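Local coordinates for uncharacterized conserved protein (Methanococcus maripaludis S2, PDB 3C2Q) that converts L-ornithine to L-proline with release of ammonia, using NAD(+) as cofactor, at residues B[17-22]-B[70-75]; B[175-180]-B[229-234]; B[181-186]-B[205-210]. One frame throughout, in Å; residues are numbered along the deposited sequence.

Interaction 1 comes first along the chain and lies apart from the others. It joins two loops at one end of the seven-stranded mixed sheet, about 42 Å from interaction 2 and 46 Å from interaction 3, centre to centre. Interactions 2 and 3 belong to the Rossmann-fold part, their centres about 9 Å apart. Both use helix 171-183: its middle meets the start of helix 230-237, and its last turn meets helix 203-214. Interaction 3 is nested inside the loop that interaction 2 closes. Interactions 1 and 3 each touch a second subunit, among others through the pair Leu22 and Asn209, so assembly brings the sheet region of one copy against helix 203-214 of another.

Interaction 1: residues B[17-22]-B[70-75]; sequences LKDSVL and KVKKGD
Asp19 and Ser20 meet Val71 and Lys73 where two type II beta turns, Lys18 to Val21 and Lys72 to Asp75, lie side by side in loops that connect strands of the mixed sheet. Two bonds hold the turns together. Lys73 N reaches Asp19 OD1 at 2.8 Å, nearly straight (170°) and close to the line of that C-O bond. Ser20 N donates to Val71 O at 2.8 Å, tilted 33° from the carbonyl plane. The close side is the buried one: next to these bonds Leu22 CD2 touches Val71 CG1 at 3.8 Å, the two side chains at about a right angle. Both residues also pack on Val53 of strand 53-57.

The other side is looser and mostly exposed. Lys73 CG is anti to its backbone N (chi1 175°), and the extended chain runs past Leu17 O, which its CE approaches to 3.4 Å. Lys18 turns outward to a salt bridge with Asp213 of the second subunit. Lys72 bends at chi2, but its NZ stays 4.4 Å from Asp19 OD2, too far for a salt bridge. A water joins the two turns on this side: it donates to Val71 O at 2.7 Å and accepts from Ser20 OG and Lys72 NZ.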
ATOM      1  N   LEU B  17       4.601 -27.194 -36.430  1.00 35.94           N
ATOM      2  CA  LEU B  17       4.734 -28.643 -36.604  1.00 36.98           C
ATOM      3  C   LEU B  17       3.601 -29.439 -35.959  1.00 36.82           C
ATOM      4  O   LEU B  17       3.310 -30.557 -36.385  1.00 36.84           O
ATOM      5  CB  LEU B  17       6.099 -29.134 -36.120  1.00 37.81           C
ATOM      6  CG  LEU B  17       7.299 -28.632 -36.951  1.00 39.52           C
ATOM      7  CD1 LEU B  17       8.509 -29.499 -36.683  1.00 42.94           C
ATOM      8  CD2 LEU B  17       6.996 -28.612 -38.464  1.00 42.48           C
ATOM      9  N   LYS B  18       2.989 -28.866 -34.916  1.00 35.55           N
ATOM     10  CA  LYS B  18       1.780 -29.410 -34.279  1.00 34.87           C
ATOM     11  C   LYS B  18       0.936 -28.272 -33.688  1.00 33.71           C
ATOM     12  O   LYS B  18       1.443 -27.170 -33.506  1.00 32.25           O
ATOM     13  CB  LYS B  18       2.087 -30.478 -33.208  1.00 34.81           C
ATOM     14  CG  LYS B  18       3.536 -30.676 -32.811  1.00 37.70           C
ATOM     15  CD  LYS B  18       3.647 -31.637 -31.603  1.00 36.30           C
ATOM     16  CE  LYS B  18       5.068 -31.720 -31.079  1.00 35.64           C
ATOM     17  NZ  LYS B  18       5.129 -32.250 -29.673  1.00 32.72           N
ATOM     18  N   ASP B  19      -0.347 -28.541 -33.429  1.00 32.65           N
ATOM     19  CA  ASP B  19      -1.224 -27.588 -32.754  1.00 32.21           C
ATOM     20  C   ASP B  19      -0.504 -27.082 -31.502  1.00 31.85           C
ATOM     21  O   ASP B  19       0.103 -27.865 -30.783  1.00 30.47           O
ATOM     22  CB  ASP B  19      -2.550 -28.235 -32.356  1.00 32.77           C
ATOM     23  CG  ASP B  19      -3.426 -28.610 -33.550  1.00 35.19           C
ATOM     24  OD1 ASP B  19      -3.049 -28.327 -34.716  1.00 36.85           O
ATOM     25  OD2 ASP B  19      -4.518 -29.182 -33.310  1.00 36.44           O
ATOM     26  N   SER B  20      -0.531 -25.763 -31.301  1.00 31.17           N
ATOM     27  CA  SER B  20       0.003 -25.092 -30.099  1.00 30.43           C
ATOM     28  C   SER B  20       1.494 -25.283 -29.870  1.00 30.21           C
ATOM     29  O   SER B  20       1.990 -25.041 -28.770  1.00 29.09           O
ATOM     30  CB  SER B  20      -0.763 -25.509 -28.845  1.00 30.60           C
ATOM     31  OG  SER B  20      -2.160 -25.471 -29.072  1.00 32.11           O
ATOM     32  N   VAL B  21       2.227 -25.711 -30.899  1.00 29.65           N
ATOM     33  CA  VAL B  21       3.676 -25.763 -30.783  1.00 29.28           C
ATOM     34  C   VAL B  21       4.292 -24.958 -31.935  1.00 30.22           C
ATOM     35  O   VAL B  21       3.968 -25.170 -33.102  1.00 31.19           O
ATOM     36  CB  VAL B  21       4.217 -27.242 -30.683  1.00 29.55           C
ATOM     37  CG1 VAL B  21       5.739 -27.258 -30.525  1.00 28.72           C
ATOM     38  CG2 VAL B  21       3.547 -27.984 -29.529  1.00 28.35           C
ATOM     39  N   LEU B  22       5.177 -24.036 -31.592  1.00 30.03           N
ATOM     40  CA  LEU B  22       5.698 -23.069 -32.516  1.00 30.12           C
ATOM     41  C   LEU B  22       7.125 -23.383 -32.890  1.00 30.56           C
ATOM     42  O   LEU B  22       7.853 -23.916 -32.076  1.00 30.64           O
ATOM     43  CB  LEU B  22       5.638 -21.690 -31.853  1.00 30.03           C
ATOM     44  CG  LEU B  22       4.304 -21.355 -31.196  1.00 29.69           C
ATOM     45  CD1 LEU B  22       4.440 -20.042 -30.446  1.00 31.01           C
ATOM     46  CD2 LEU B  22       3.232 -21.258 -32.253  1.00 28.24           C
ATOM     47  N   LYS B  70      -4.403 -21.333 -29.917  1.00 27.22           N
ATOM     48  CA  LYS B  70      -5.209 -21.384 -31.135  1.00 27.72           C
ATOM     49  C   LYS B  70      -4.385 -21.630 -32.408  1.00 27.83           C
ATOM     50  O   LYS B  70      -4.959 -21.757 -33.486  1.00 27.68           O
ATOM     51  CB  LYS B  70      -6.065 -20.136 -31.290  1.00 27.78           C
ATOM     52  CG  LYS B  70      -7.258 -20.105 -30.308  1.00 29.53           C
ATOM     53  CD  LYS B  70      -8.094 -18.877 -30.556  1.00 35.03           C
ATOM     54  CE  LYS B  70      -9.085 -18.615 -29.434  1.00 37.06           C
ATOM     55  NZ  LYS B  70     -10.091 -19.689 -29.331  1.00 38.41           N
ATOM     56  N   VAL B  71      -3.060 -21.704 -32.283  1.00 27.61           N
ATOM     57  CA  VAL B  71      -2.208 -22.015 -33.448  1.00 28.31           C
ATOM     58  C   VAL B  71      -2.387 -23.486 -33.877  1.00 29.39           C
ATOM     59  O   VAL B  71      -2.309 -24.393 -33.043  1.00 29.14           O
ATOM     60  CB  VAL B  71      -0.730 -21.662 -33.197  1.00 28.08           C
ATOM     61  CG1 VAL B  71       0.183 -22.085 -34.403  1.00 28.07           C
ATOM     62  CG2 VAL B  71      -0.584 -20.166 -32.946  1.00 26.04           C
ATOM     63  N   LYS B  72      -2.654 -23.696 -35.173  1.00 30.36           N
ATOM     64  CA  LYS B  72      -2.906 -25.048 -35.726  1.00 31.43           C
ATOM     65  C   LYS B  72      -1.720 -25.575 -36.522  1.00 31.47           C
ATOM     66  O   LYS B  72      -0.974 -24.805 -37.106  1.00 30.73           O
ATOM     67  CB  LYS B  72      -4.153 -25.047 -36.621  1.00 31.83           C
ATOM     68  CG  LYS B  72      -5.444 -24.635 -35.923  1.00 34.20           C
ATOM     69  CD  LYS B  72      -5.728 -25.529 -34.703  1.00 40.40           C
ATOM     70  CE  LYS B  72      -6.910 -25.008 -33.879  1.00 43.96           C
ATOM     71  NZ  LYS B  72      -6.906 -25.591 -32.494  1.00 45.66           N
ATOM     72  N   LYS B  73      -1.534 -26.898 -36.520  1.00 32.40           N
ATOM     73  CA  LYS B  73      -0.495 -27.526 -37.334  1.00 32.82           C
ATOM     74  C   LYS B  73      -0.582 -26.933 -38.737  1.00 31.83           C
ATOM     75  O   LYS B  73      -1.678 -26.819 -39.283  1.00 31.75           O
ATOM     76  CB  LYS B  73      -0.702 -29.055 -37.375  1.00 33.70           C
ATOM     77  CG  LYS B  73       0.287 -29.743 -38.310  1.00 37.19           C
ATOM     78  CD  LYS B  73       0.297 -31.241 -38.211  1.00 41.28           C
ATOM     79  CE  LYS B  73       1.534 -31.721 -38.986  1.00 45.72           C
ATOM     80  NZ  LYS B  73       1.553 -33.173 -39.288  1.00 47.62           N
ATOM     81  N   GLY B  74       0.554 -26.506 -39.284  1.00 31.64           N
ATOM     82  CA  GLY B  74       0.606 -25.958 -40.649  1.00 32.10           C
ATOM     83  C   GLY B  74       0.453 -24.449 -40.784  1.00 32.06           C
ATOM     84  O   GLY B  74       0.734 -23.890 -41.858  1.00 32.02           O
ATOM     85  N   ASP B  75      -0.010 -23.768 -39.721  1.00 31.10           N
ATOM     86  CA  ASP B  75      -0.136 -22.294 -39.742  1.00 30.10           C
ATOM     87  C   ASP B  75       1.250 -21.727 -39.969  1.00 28.92           C
ATOM     88  O   ASP B  75       2.173 -22.165 -39.320  1.00 28.81           O
ATOM     89  CB  ASP B  75      -0.634 -21.745 -38.383  1.00 30.62           C
ATOM     90  CG  ASP B  75      -2.135 -21.880 -38.180  1.00 33.54           C
ATOM     91  OD1 ASP B  75      -2.864 -22.225 -39.133  1.00 33.00           O
ATOM     92  OD2 ASP B  75      -2.603 -21.609 -37.036  1.00 33.92           O
TER
HETATM   93  O   HOH W   1      -4.329 -25.230 -31.389  1.00 37.98           O

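Interaction 2: residues B[175-180]-B[229-234]; sequences THDIES and GIMYQC
Asp177 swings its CG anti to the backbone N (chi1 171°), and the turn about chi2 brings the carboxylate to the first turn of helix 230-237. Here, in the Rossmann-fold region, an aspartate of one helix binds the first N-H groups at the N-terminus of another. The axes of the segments 175-180 and 230-234 come within 9.5 Å and make an angle of 100°.

Each carboxylate oxygen takes a backbone N-H from the start of the helix. Ile230 N bonds Asp177 OD1 at 2.8 Å, on the syn side and somewhat out of the carboxylate plane. Met231 N, of a selenomethionine, bonds Asp177 OD2 at 2.9 Å. This second bond is almost perfectly straight (179°), although it comes from above the plane. The two bonds should fix the rotation of the carboxylate. They also satisfy N-H groups that have no carbonyl a turn earlier in their own helix. The positive end of the helix dipole probably favours the charged form of this buried acid.

Gly229 holds the N-cap position, with its CA against Asp177 OD1. Ile230 lays CB, CG1 and CD1 along the same oxygen. Its side chain also packs on Leu155 and Ala156 of helix 152-160, and Ile147 touches both Asp177 and Ile230. Beside these bonds, Ile178 CD1 meets Met231 CG at 4.1 Å, the chains crossing at about a right angle.

The NAD(+) positions Asn171 and Ala172, assigned by similarity, lie at the start of the same helix 171-183, the side chain of Asn171 about 8 Å from that of Ile178. A water carries the bonding one residue further: it donates to Asp177 OD2 at 2.7 Å and accepts from Tyr232 N at 2.9 Å.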
ATOM      1  N   THR B 175     -23.210 -10.049  -8.484  1.00 19.31           N
ATOM      2  CA  THR B 175     -24.050 -10.520  -7.386  1.00 19.94           C
ATOM      3  C   THR B 175     -24.165  -9.507  -6.245  1.00 19.68           C
ATOM      4  O   THR B 175     -25.218  -9.430  -5.619  1.00 18.81           O
ATOM      5  CB  THR B 175     -23.656 -11.925  -6.830  1.00 20.48           C
ATOM      6  OG1 THR B 175     -22.319 -11.877  -6.276  1.00 21.40           O
ATOM      7  CG2 THR B 175     -23.743 -12.985  -7.947  1.00 20.67           C
ATOM      8  N   HIS B 176     -23.107  -8.726  -5.980  1.00 17.99           N
ATOM      9  CA  HIS B 176     -23.247  -7.621  -5.006  1.00 17.82           C
ATOM     10  C   HIS B 176     -24.065  -6.450  -5.508  1.00 16.98           C
ATOM     11  O   HIS B 176     -24.778  -5.828  -4.711  1.00 16.78           O
ATOM     12  CB  HIS B 176     -21.901  -7.154  -4.406  1.00 18.25           C
ATOM     13  CG  HIS B 176     -21.241  -8.204  -3.542  1.00 17.78           C
ATOM     14  ND1 HIS B 176     -21.810  -8.681  -2.376  1.00 18.27           N
ATOM     15  CD2 HIS B 176     -20.064  -8.862  -3.682  1.00 17.45           C
ATOM     16  CE1 HIS B 176     -21.006  -9.580  -1.831  1.00 19.64           C
ATOM     17  NE2 HIS B 176     -19.952  -9.725  -2.619  1.00 17.40           N
ATOM     18  N   ASP B 177     -23.951  -6.139  -6.800  1.00 16.72           N
ATOM     19  CA  ASP B 177     -24.846  -5.161  -7.433  1.00 18.13           C
ATOM     20  C   ASP B 177     -26.307  -5.610  -7.192  1.00 18.68           C
ATOM     21  O   ASP B 177     -27.173  -4.824  -6.780  1.00 18.12           O
ATOM     22  CB  ASP B 177     -24.558  -5.045  -8.932  1.00 17.54           C
ATOM     23  CG  ASP B 177     -25.613  -4.201  -9.689  1.00 21.95           C
ATOM     24  OD1 ASP B 177     -25.771  -2.973  -9.425  1.00 18.31           O
ATOM     25  OD2 ASP B 177     -26.265  -4.775 -10.590  1.00 21.23           O
ATOM     26  N   ILE B 178     -26.558  -6.895  -7.406  1.00 18.69           N
ATOM     27  CA  ILE B 178     -27.913  -7.423  -7.276  1.00 19.30           C
ATOM     28  C   ILE B 178     -28.363  -7.480  -5.822  1.00 18.69           C
ATOM     29  O   ILE B 178     -29.511  -7.133  -5.517  1.00 20.06           O
ATOM     30  CB  ILE B 178     -28.034  -8.782  -8.030  1.00 19.08           C
ATOM     31  CG1 ILE B 178     -27.991  -8.486  -9.533  1.00 17.14           C
ATOM     32  CG2 ILE B 178     -29.365  -9.520  -7.598  1.00 19.73           C
ATOM     33  CD1 ILE B 178     -27.644  -9.679 -10.441  1.00 19.45           C
ATOM     34  N   GLU B 179     -27.462  -7.873  -4.916  1.00 18.46           N
ATOM     35  CA  GLU B 179     -27.691  -7.733  -3.477  1.00 18.56           C
ATOM     36  C   GLU B 179     -28.147  -6.336  -3.103  1.00 18.92           C
ATOM     37  O   GLU B 179     -29.075  -6.176  -2.272  1.00 17.14           O
ATOM     38  CB  GLU B 179     -26.435  -8.059  -2.649  1.00 18.48           C
ATOM     39  CG  GLU B 179     -26.691  -8.145  -1.169  1.00 18.80           C
ATOM     40  CD  GLU B 179     -25.409  -8.061  -0.320  1.00 19.56           C
ATOM     41  OE1 GLU B 179     -24.291  -8.334  -0.844  1.00 21.32           O
ATOM     42  OE2 GLU B 179     -25.503  -7.716   0.878  1.00 17.26           O
ATOM     43  N   SER B 180     -27.487  -5.320  -3.667  1.00 19.37           N
ATOM     44  CA  SER B 180     -27.831  -3.964  -3.265  1.00 20.25           C
ATOM     45  C   SER B 180     -29.181  -3.575  -3.879  1.00 19.41           C
ATOM     46  O   SER B 180     -29.959  -2.875  -3.241  1.00 19.22           O
ATOM     47  CB  SER B 180     -26.711  -2.936  -3.574  1.00 20.78           C
ATOM     48  OG  SER B 180     -26.525  -2.838  -4.966  1.00 27.02           O
ATOM     49  N   GLY B 229     -30.085  -1.013 -10.713  1.00 21.70           N
ATOM     50  CA  GLY B 229     -28.669  -1.361 -10.531  1.00 19.89           C
ATOM     51  C   GLY B 229     -27.957  -1.508 -11.870  1.00 21.12           C
ATOM     52  O   GLY B 229     -28.515  -1.261 -12.959  1.00 20.47           O
ATOM     53  N   ILE B 230     -26.687  -1.896 -11.796  1.00 19.94           N
ATOM     54  CA  ILE B 230     -25.836  -1.970 -12.977  1.00 18.35           C
ATOM     55  C   ILE B 230     -26.310  -3.050 -13.957  1.00 19.41           C
ATOM     56  O   ILE B 230     -26.436  -2.779 -15.147  1.00 19.94           O
ATOM     57  CB  ILE B 230     -24.360  -2.242 -12.569  1.00 18.34           C
ATOM     58  CG1 ILE B 230     -23.795  -1.085 -11.733  1.00 17.05           C
ATOM     59  CG2 ILE B 230     -23.510  -2.496 -13.833  1.00 19.29           C
ATOM     60  CD1 ILE B 230     -22.619  -1.549 -10.748  1.00 16.96           C
HETATM   61  N   MSE B 231     -26.526  -4.268 -13.474  1.00 19.67           N
HETATM   62  CA  MSE B 231     -26.897  -5.386 -14.342  1.00 21.80           C
HETATM   63  C   MSE B 231     -28.295  -5.113 -14.947  1.00 21.71           C
HETATM   64  O   MSE B 231     -28.507  -5.337 -16.139  1.00 22.48           O
HETATM   65  CB  MSE B 231     -26.915  -6.710 -13.558  1.00 21.37           C
HETATM   66  CG  MSE B 231     -25.616  -7.030 -12.777  1.00 25.18           C
HETATM   67 SE   MSE B 231     -24.060  -6.760 -13.977  1.00 41.02          SE
HETATM   68  CE  MSE B 231     -24.382  -8.184 -15.134  1.00 22.56           C
ATOM     69  N   TYR B 232     -29.207  -4.601 -14.126  1.00 21.93           N
ATOM     70  CA  TYR B 232     -30.514  -4.113 -14.620  1.00 23.17           C
ATOM     71  C   TYR B 232     -30.376  -3.121 -15.782  1.00 23.73           C
ATOM     72  O   TYR B 232     -30.984  -3.297 -16.844  1.00 25.16           O
ATOM     73  CB  TYR B 232     -31.319  -3.498 -13.479  1.00 23.19           C
ATOM     74  CG  TYR B 232     -32.594  -2.792 -13.920  1.00 24.29           C
ATOM     75  CD1 TYR B 232     -33.801  -3.497 -14.050  1.00 23.73           C
ATOM     76  CD2 TYR B 232     -32.594  -1.421 -14.203  1.00 22.74           C
ATOM     77  CE1 TYR B 232     -34.985  -2.835 -14.456  1.00 24.36           C
ATOM     78  CE2 TYR B 232     -33.778  -0.748 -14.610  1.00 23.41           C
ATOM     79  CZ  TYR B 232     -34.961  -1.477 -14.728  1.00 25.55           C
ATOM     80  OH  TYR B 232     -36.116  -0.830 -15.133  1.00 28.14           O
ATOM     81  N   GLN B 233     -29.567  -2.087 -15.610  1.00 23.11           N
ATOM     82  CA  GLN B 233     -29.377  -1.146 -16.683  1.00 22.97           C
ATOM     83  C   GLN B 233     -28.749  -1.758 -17.932  1.00 23.06           C
ATOM     84  O   GLN B 233     -29.032  -1.287 -19.042  1.00 22.26           O
ATOM     85  CB  GLN B 233     -28.604   0.089 -16.248  1.00 22.69           C
ATOM     86  CG  GLN B 233     -29.367   0.944 -15.232  1.00 23.16           C
ATOM     87  CD  GLN B 233     -30.612   1.625 -15.797  1.00 24.16           C
ATOM     88  OE1 GLN B 233     -30.783   1.753 -17.017  1.00 25.44           O
ATOM     89  NE2 GLN B 233     -31.490   2.064 -14.893  1.00 23.55           N
ATOM     90  N   CYS B 234     -27.895  -2.763 -17.760  1.00 22.33           N
ATOM     91  CA  CYS B 234     -27.325  -3.454 -18.928  1.00 23.25           C
ATOM     92  C   CYS B 234     -28.437  -4.176 -19.704  1.00 24.08           C
ATOM     93  O   CYS B 234     -28.478  -4.106 -20.936  1.00 24.24           O
ATOM     94  CB  CYS B 234     -26.232  -4.457 -18.525  1.00 22.52           C
ATOM     95  SG  CYS B 234     -24.676  -3.639 -18.016  1.00 24.66           S
TER
HETATM   96  O   HOH W   2     -28.895  -4.742 -11.210  1.00 21.68           O

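Interaction 3: residues B[181-186]-B[205-210]; sequences ALYGTS and IYAINA
The C-terminal turn of helix 171-183 packs here on helix 203-214, in the Rossmann-fold region, with Leu182 and Tyr183 meeting Tyr206, Ala207 and Ala210. Side chains from the end of the first helix reach across to the second. The contact is mostly apolar.

Leu182 touches with one branch. Its CD1 meets Ala210 CB at 4.0 Å and the backbone CA of Ala207 at the same distance. Ala207 and Ala210 sit about one turn apart, and their small side chains let the leucine methyl come close to the helix backbone.

Tyr183 approaches beside it. CG lies anti to the carbonyl carbon (chi1 -52°), and the ring reaches Tyr206 and Ala207. Its edge faces Ala207 N, which lies near the ring plane, 3.9 Å from CE2. The phenol end reaches the base of Tyr206, with CZ 3.7 Å from Tyr206 CB. The two tyrosine side chains cross at about a right angle. The end of Tyr206 leads away, and the residue packs on Phe26 of the second subunit.

Other groups hold the Tyr183 ring. Leu182 CB lies 3.5 Å above one face, offset toward the rim, and the ring of His203 stacks with it. Gly184 then ends the helix with positive phi (80°), and the chain passes into the short strand 185-186. Ala207 also touches Ile178 and Glu179, so the packing continues back along helix 171-183. The closest approach between the two segments is Tyr183 OH to Tyr206 CB, at 3.3 Å.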
ATOM      1  N   ALA B 181     -29.471  -4.058  -5.084  1.00 19.62           N
ATOM      2  CA  ALA B 181     -30.775  -3.798  -5.713  1.00 20.19           C
ATOM      3  C   ALA B 181     -31.919  -4.433  -4.922  1.00 20.80           C
ATOM      4  O   ALA B 181     -32.928  -3.773  -4.658  1.00 20.76           O
ATOM      5  CB  ALA B 181     -30.781  -4.272  -7.168  1.00 19.72           C
ATOM      6  N   LEU B 182     -31.755  -5.686  -4.507  1.00 20.75           N
ATOM      7  CA  LEU B 182     -32.812  -6.405  -3.793  1.00 21.20           C
ATOM      8  C   LEU B 182     -32.935  -5.983  -2.359  1.00 21.37           C
ATOM      9  O   LEU B 182     -34.051  -5.845  -1.845  1.00 21.01           O
ATOM     10  CB  LEU B 182     -32.591  -7.925  -3.841  1.00 21.04           C
ATOM     11  CG  LEU B 182     -32.646  -8.550  -5.231  1.00 22.87           C
ATOM     12  CD1 LEU B 182     -32.367 -10.057  -5.088  1.00 23.18           C
ATOM     13  CD2 LEU B 182     -33.973  -8.332  -5.892  1.00 28.54           C
ATOM     14  N   TYR B 183     -31.794  -5.820  -1.677  1.00 19.79           N
ATOM     15  CA  TYR B 183     -31.785  -5.626  -0.235  1.00 19.82           C
ATOM     16  C   TYR B 183     -31.208  -4.313   0.311  1.00 19.02           C
ATOM     17  O   TYR B 183     -31.248  -4.076   1.523  1.00 18.61           O
ATOM     18  CB  TYR B 183     -31.093  -6.808   0.444  1.00 20.41           C
ATOM     19  CG  TYR B 183     -31.676  -8.123  -0.014  1.00 23.29           C
ATOM     20  CD1 TYR B 183     -32.995  -8.479   0.316  1.00 24.13           C
ATOM     21  CD2 TYR B 183     -30.941  -8.984  -0.821  1.00 23.57           C
ATOM     22  CE1 TYR B 183     -33.541  -9.652  -0.139  1.00 26.86           C
ATOM     23  CE2 TYR B 183     -31.486 -10.168  -1.287  1.00 25.17           C
ATOM     24  CZ  TYR B 183     -32.774 -10.501  -0.935  1.00 27.13           C
ATOM     25  OH  TYR B 183     -33.317 -11.676  -1.393  1.00 28.09           O
ATOM     26  N   GLY B 184     -30.624  -3.503  -0.553  1.00 19.07           N
ATOM     27  CA  GLY B 184     -30.025  -2.248  -0.086  1.00 19.09           C
ATOM     28  C   GLY B 184     -28.628  -2.392   0.547  1.00 19.28           C
ATOM     29  O   GLY B 184     -28.094  -1.401   1.108  1.00 19.81           O
ATOM     30  N   THR B 185     -28.040  -3.593   0.454  1.00 18.05           N
ATOM     31  CA  THR B 185     -26.714  -3.866   1.067  1.00 17.92           C
ATOM     32  C   THR B 185     -25.670  -4.457   0.091  1.00 18.27           C
ATOM     33  O   THR B 185     -26.010  -4.978  -0.975  1.00 17.29           O
ATOM     34  CB  THR B 185     -26.817  -4.884   2.239  1.00 16.81           C
ATOM     35  OG1 THR B 185     -27.340  -6.125   1.745  1.00 18.52           O
ATOM     36  CG2 THR B 185     -27.725  -4.382   3.341  1.00 18.50           C
ATOM     37  N   SER B 186     -24.398  -4.376   0.488  1.00 18.50           N
ATOM     38  CA  SER B 186     -23.331  -5.144  -0.149  1.00 20.14           C
ATOM     39  C   SER B 186     -22.530  -5.699   0.997  1.00 19.84           C
ATOM     40  O   SER B 186     -22.107  -4.941   1.884  1.00 20.02           O
ATOM     41  CB  SER B 186     -22.462  -4.245  -1.027  1.00 20.53           C
ATOM     42  OG  SER B 186     -21.545  -5.038  -1.795  1.00 22.07           O
ATOM     43  N   ILE B 205     -26.074 -14.450  -0.407  1.00 20.39           N
ATOM     44  CA  ILE B 205     -26.633 -15.760  -0.851  1.00 20.78           C
ATOM     45  C   ILE B 205     -28.116 -15.665  -1.249  1.00 21.39           C
ATOM     46  O   ILE B 205     -28.532 -16.319  -2.217  1.00 21.75           O
ATOM     47  CB  ILE B 205     -26.363 -16.918   0.167  1.00 20.99           C
ATOM     48  CG1 ILE B 205     -26.695 -18.307  -0.406  1.00 20.54           C
ATOM     49  CG2 ILE B 205     -27.038 -16.684   1.520  1.00 21.88           C
ATOM     50  CD1 ILE B 205     -25.962 -18.677  -1.699  1.00 20.43           C
ATOM     51  N   TYR B 206     -28.901 -14.827  -0.556  1.00 22.02           N
ATOM     52  CA  TYR B 206     -30.297 -14.631  -0.988  1.00 23.28           C
ATOM     53  C   TYR B 206     -30.321 -14.073  -2.394  1.00 22.91           C
ATOM     54  O   TYR B 206     -31.159 -14.468  -3.205  1.00 22.42           O
ATOM     55  CB  TYR B 206     -31.092 -13.698  -0.087  1.00 23.57           C
ATOM     56  CG  TYR B 206     -31.373 -14.162   1.298  1.00 25.41           C
ATOM     57  CD1 TYR B 206     -31.347 -15.522   1.639  1.00 25.30           C
ATOM     58  CD2 TYR B 206     -31.753 -13.238   2.267  1.00 26.96           C
ATOM     59  CE1 TYR B 206     -31.610 -15.931   2.907  1.00 25.86           C
ATOM     60  CE2 TYR B 206     -32.046 -13.633   3.553  1.00 29.13           C
ATOM     61  CZ  TYR B 206     -31.980 -14.979   3.870  1.00 27.93           C
ATOM     62  OH  TYR B 206     -32.252 -15.356   5.162  1.00 27.46           O
ATOM     63  N   ALA B 207     -29.397 -13.153  -2.714  1.00 22.15           N
ATOM     64  CA  ALA B 207     -29.371 -12.569  -4.058  1.00 21.43           C
ATOM     65  C   ALA B 207     -28.976 -13.590  -5.141  1.00 21.72           C
ATOM     66  O   ALA B 207     -29.563 -13.628  -6.236  1.00 20.60           O
ATOM     67  CB  ALA B 207     -28.442 -11.304  -4.117  1.00 22.02           C
ATOM     68  N   ILE B 208     -27.989 -14.424  -4.831  1.00 21.33           N
ATOM     69  CA  ILE B 208     -27.581 -15.483  -5.775  1.00 20.99           C
ATOM     70  C   ILE B 208     -28.775 -16.462  -5.958  1.00 21.53           C
ATOM     71  O   ILE B 208     -29.102 -16.836  -7.080  1.00 21.54           O
ATOM     72  CB  ILE B 208     -26.343 -16.234  -5.247  1.00 21.43           C
ATOM     73  CG1 ILE B 208     -25.097 -15.307  -5.284  1.00 20.69           C
ATOM     74  CG2 ILE B 208     -26.062 -17.565  -6.064  1.00 20.00           C
ATOM     75  CD1 ILE B 208     -23.940 -15.780  -4.347  1.00 20.25           C
ATOM     76  N   ASN B 209     -29.392 -16.854  -4.850  1.00 22.71           N
ATOM     77  CA  ASN B 209     -30.545 -17.802  -4.877  1.00 24.04           C
ATOM     78  C   ASN B 209     -31.668 -17.266  -5.765  1.00 23.91           C
ATOM     79  O   ASN B 209     -32.244 -17.988  -6.574  1.00 25.20           O
ATOM     80  CB  ASN B 209     -31.040 -18.065  -3.456  1.00 23.69           C
ATOM     81  CG  ASN B 209     -31.775 -19.389  -3.340  1.00 25.78           C
ATOM     82  OD1 ASN B 209     -31.397 -20.357  -3.996  1.00 26.51           O
ATOM     83  ND2 ASN B 209     -32.811 -19.444  -2.498  1.00 23.49           N
ATOM     84  N   ALA B 210     -31.923 -15.969  -5.666  1.00 24.60           N
ATOM     85  CA  ALA B 210     -32.962 -15.311  -6.449  1.00 24.41           C
ATOM     86  C   ALA B 210     -32.681 -15.347  -7.942  1.00 24.81           C
ATOM     87  O   ALA B 210     -33.593 -15.599  -8.762  1.00 23.33           O
ATOM     88  CB  ALA B 210     -33.192 -13.862  -5.939  1.00 24.52           C
TER